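Side-chain contact in initiator protein NS1 (Human bocavirus, PDB 4KW3), which probably nicks one strand of the viral replication origin and unwinds it to start rolling-circle DNA replication, its N-terminal origin-recognition and nickase domain being the part described here: residues H117-G122 with L205-N210. Numbering follows the deposited sequence.
Sequences HIIVGG and LRFFKN
F207, on helix 204-212, meets I119 of strand 114-122 at the edge of its ring: I119 CD1 lies in the ring plane, 3.7 Å from F207 CD2. The two side chains run across each other at a slant, and I119 CG1 follows behind CD1, 4.2 Å from the same ring carbon. With CG anti to its backbone N (chi1 175°), the ring reaches from the helix toward the strand, where it also touches T17 of the neighbouring strand 15-21. The ring also meets that of Y211, one helical turn on, with the planes about 20° apart. Y211 is the predicted nuclease tyrosine, and H117, two residues before I119, is a predicted metal ligand of the RCR-2 motif. The helix with this tyrosine thus packs on the strand with the histidine, consistent with the HUH rolling-circle nuclease fold. F208 adds its CB, 4.3 Å from I119 CD1, while its side chain also touches Y260 and L264 of helix 257-268, and L213. I119 CD1 thus meets two successive residues of the helix, F207 and F208, all by apolar contact; no hydrogen bond links residues 117-122 with 205-210. K209 places its amine by D265 of helix 257-268, in a salt bridge.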
ATOM      1  N   HIS A 117      -4.365  -0.321   0.956  1.00 37.98           N
ATOM      2  CA  HIS A 117      -5.606  -0.855   0.415  1.00 34.12           C
ATOM      3  C   HIS A 117      -5.217  -1.962  -0.538  1.00 44.50           C
ATOM      4  O   HIS A 117      -4.246  -1.814  -1.311  1.00 41.44           O
ATOM      5  CB  HIS A 117      -6.381   0.208  -0.342  1.00 38.67           C
ATOM      6  CG  HIS A 117      -6.941   1.280   0.530  1.00 58.17           C
ATOM      7  ND1 HIS A 117      -8.250   1.263   0.980  1.00 55.75           N
ATOM      8  CD2 HIS A 117      -6.370   2.394   1.050  1.00 57.63           C
ATOM      9  CE1 HIS A 117      -8.460   2.330   1.727  1.00 61.37           C
ATOM     10  NE2 HIS A 117      -7.336   3.030   1.788  1.00 67.47           N
ATOM     11  N   ILE A 118      -5.939  -3.079  -0.441  1.00 28.34           N
ATOM     12  CA  ILE A 118      -5.740  -4.216  -1.330  1.00 34.60           C
ATOM     13  C   ILE A 118      -7.056  -4.552  -2.014  1.00 38.68           C
ATOM     14  O   ILE A 118      -8.049  -4.846  -1.350  1.00 38.13           O
ATOM     15  CB  ILE A 118      -5.298  -5.469  -0.543  1.00 39.87           C
ATOM     16  CG1 ILE A 118      -4.069  -5.160   0.306  1.00 40.64           C
ATOM     17  CG2 ILE A 118      -5.061  -6.673  -1.463  1.00 29.66           C
ATOM     18  CD1 ILE A 118      -4.360  -5.054   1.771  1.00 36.86           C
ATOM     19  N   ILE A 119      -7.070  -4.511  -3.337  1.00 42.51           N
ATOM     20  CA  ILE A 119      -8.195  -5.068  -4.076  1.00 49.97           C
ATOM     21  C   ILE A 119      -7.727  -6.389  -4.670  1.00 46.20           C
ATOM     22  O   ILE A 119      -6.761  -6.437  -5.433  1.00 49.74           O
ATOM     23  CB  ILE A 119      -8.700  -4.136  -5.209  1.00 40.84           C
ATOM     24  CG1 ILE A 119      -8.942  -2.722  -4.690  1.00 34.92           C
ATOM     25  CG2 ILE A 119      -9.982  -4.674  -5.796  1.00 36.23           C
ATOM     26  CD1 ILE A 119      -9.126  -1.730  -5.783  1.00 30.76           C
ATOM     27  N   VAL A 120      -8.404  -7.464  -4.306  1.00 39.08           N
ATOM     28  CA  VAL A 120      -8.034  -8.775  -4.801  1.00 37.26           C
ATOM     29  C   VAL A 120      -9.255  -9.576  -5.275  1.00 46.55           C
ATOM     30  O   VAL A 120     -10.326  -9.573  -4.636  1.00 42.76           O
ATOM     31  CB  VAL A 120      -7.243  -9.546  -3.738  1.00 35.81           C
ATOM     32  CG1 VAL A 120      -7.975  -9.522  -2.386  1.00 30.91           C
ATOM     33  CG2 VAL A 120      -6.969 -10.951  -4.205  1.00 31.49           C
ATOM     34  N   GLY A 121      -9.089 -10.261  -6.403  1.00 39.82           N
ATOM     35  CA  GLY A 121     -10.180 -11.015  -6.981  1.00 40.62           C
ATOM     36  C   GLY A 121      -9.709 -12.243  -7.728  1.00 48.18           C
ATOM     37  O   GLY A 121      -8.651 -12.242  -8.362  1.00 49.59           O
ATOM     38  N   GLY A 122     -10.523 -13.288  -7.683  1.00 49.02           N
ATOM     39  CA  GLY A 122     -10.170 -14.537  -8.316  1.00 49.08           C
ATOM     40  C   GLY A 122     -10.725 -15.720  -7.565  1.00 54.76           C
ATOM     41  O   GLY A 122     -11.317 -15.561  -6.497  1.00 60.53           O
ATOM     42  N   LEU A 205     -12.525  -1.985 -10.637  1.00 44.76           N
ATOM     43  CA  LEU A 205     -11.914  -0.924 -11.446  1.00 44.72           C
ATOM     44  C   LEU A 205     -12.461   0.465 -11.117  1.00 45.14           C
ATOM     45  O   LEU A 205     -11.699   1.427 -11.055  1.00 44.23           O
ATOM     46  CB  LEU A 205     -12.056  -1.185 -12.950  1.00 34.86           C
ATOM     47  CG  LEU A 205     -11.276  -2.420 -13.403  1.00 41.85           C
ATOM     48  CD1 LEU A 205     -11.176  -2.471 -14.918  1.00 36.71           C
ATOM     49  CD2 LEU A 205      -9.907  -2.485 -12.734  1.00 39.11           C
ATOM     50  N   ARG A 206     -13.770   0.588 -10.920  1.00 39.30           N
ATOM     51  CA  ARG A 206     -14.312   1.907 -10.619  1.00 38.86           C
ATOM     52  C   ARG A 206     -13.914   2.379  -9.236  1.00 36.70           C
ATOM     53  O   ARG A 206     -13.743   3.580  -9.006  1.00 41.09           O
ATOM     54  CB  ARG A 206     -15.822   1.981 -10.850  1.00 38.01           C
ATOM     55  CG  ARG A 206     -16.166   2.366 -12.278  1.00 41.83           C
ATOM     56  CD  ARG A 206     -17.656   2.602 -12.549  1.00 47.01           C
ATOM     57  NE  ARG A 206     -17.824   2.911 -13.964  1.00 52.71           N
ATOM     58  CZ  ARG A 206     -17.886   1.992 -14.919  1.00 55.75           C
ATOM     59  NH1 ARG A 206     -17.846   0.702 -14.603  1.00 57.47           N
ATOM     60  NH2 ARG A 206     -18.009   2.362 -16.187  1.00 53.02           N
ATOM     61  N   PHE A 207     -13.757   1.435  -8.313  1.00 42.19           N
ATOM     62  CA  PHE A 207     -13.304   1.797  -6.981  1.00 37.25           C
ATOM     63  C   PHE A 207     -11.851   2.275  -7.053  1.00 42.29           C
ATOM     64  O   PHE A 207     -11.481   3.281  -6.429  1.00 45.60           O
ATOM     65  CB  PHE A 207     -13.476   0.647  -5.997  1.00 31.58           C
ATOM     66  CG  PHE A 207     -12.922   0.947  -4.656  1.00 34.77           C
ATOM     67  CD1 PHE A 207     -13.584   1.824  -3.807  1.00 35.68           C
ATOM     68  CD2 PHE A 207     -11.696   0.410  -4.263  1.00 33.37           C
ATOM     69  CE1 PHE A 207     -13.065   2.151  -2.574  1.00 36.84           C
ATOM     70  CE2 PHE A 207     -11.163   0.716  -3.027  1.00 33.05           C
ATOM     71  CZ  PHE A 207     -11.843   1.590  -2.176  1.00 39.74           C
ATOM     72  N   PHE A 208     -11.043   1.557  -7.833  1.00 36.97           N
ATOM     73  CA  PHE A 208      -9.664   1.962  -8.137  1.00 40.23           C
ATOM     74  C   PHE A 208      -9.618   3.356  -8.762  1.00 44.04           C
ATOM     75  O   PHE A 208      -8.913   4.246  -8.278  1.00 39.71           O
ATOM     76  CB  PHE A 208      -9.029   0.946  -9.101  1.00 42.99           C
ATOM     77  CG  PHE A 208      -7.599   1.260  -9.492  1.00 39.45           C
ATOM     78  CD1 PHE A 208      -6.645   1.579  -8.530  1.00 34.60           C
ATOM     79  CD2 PHE A 208      -7.210   1.209 -10.827  1.00 40.55           C
ATOM     80  CE1 PHE A 208      -5.330   1.850  -8.889  1.00 37.14           C
ATOM     81  CE2 PHE A 208      -5.884   1.494 -11.206  1.00 44.93           C
ATOM     82  CZ  PHE A 208      -4.943   1.813 -10.230  1.00 39.79           C
ATOM     83  N   LYS A 209     -10.387   3.534  -9.837  1.00 39.27           N
ATOM     84  CA  LYS A 209     -10.363   4.762 -10.617  1.00 41.37           C
ATOM     85  C   LYS A 209     -10.850   5.949  -9.805  1.00 46.50           C
ATOM     86  O   LYS A 209     -10.232   7.026  -9.840  1.00 38.81           O
ATOM     87  CB  LYS A 209     -11.228   4.634 -11.870  1.00 45.26           C
ATOM     88  CG  LYS A 209     -11.192   5.883 -12.745  1.00 47.55           C
ATOM     89  CD  LYS A 209     -12.357   5.978 -13.735  1.00 42.34           C
ATOM     90  CE  LYS A 209     -13.639   6.291 -13.029  1.00 47.59           C
ATOM     91  NZ  LYS A 209     -14.732   6.676 -13.968  1.00 52.99           N
ATOM     92  N   ASN A 210     -11.930   5.746  -9.043  1.00 33.89           N
ATOM     93  CA  ASN A 210     -12.552   6.873  -8.367  1.00 39.98           C
ATOM     94  C   ASN A 210     -12.059   7.168  -6.968  1.00 44.12           C
ATOM     95  O   ASN A 210     -12.075   8.332  -6.560  1.00 42.27           O
ATOM     96  CB  ASN A 210     -14.080   6.739  -8.366  1.00 34.34           C
ATOM     97  CG  ASN A 210     -14.644   6.926  -9.728  1.00 41.07           C
ATOM     98  OD1 ASN A 210     -14.151   7.764 -10.478  1.00 48.44           O
ATOM     99  ND2 ASN A 210     -15.640   6.127 -10.090  1.00 45.96           N
TER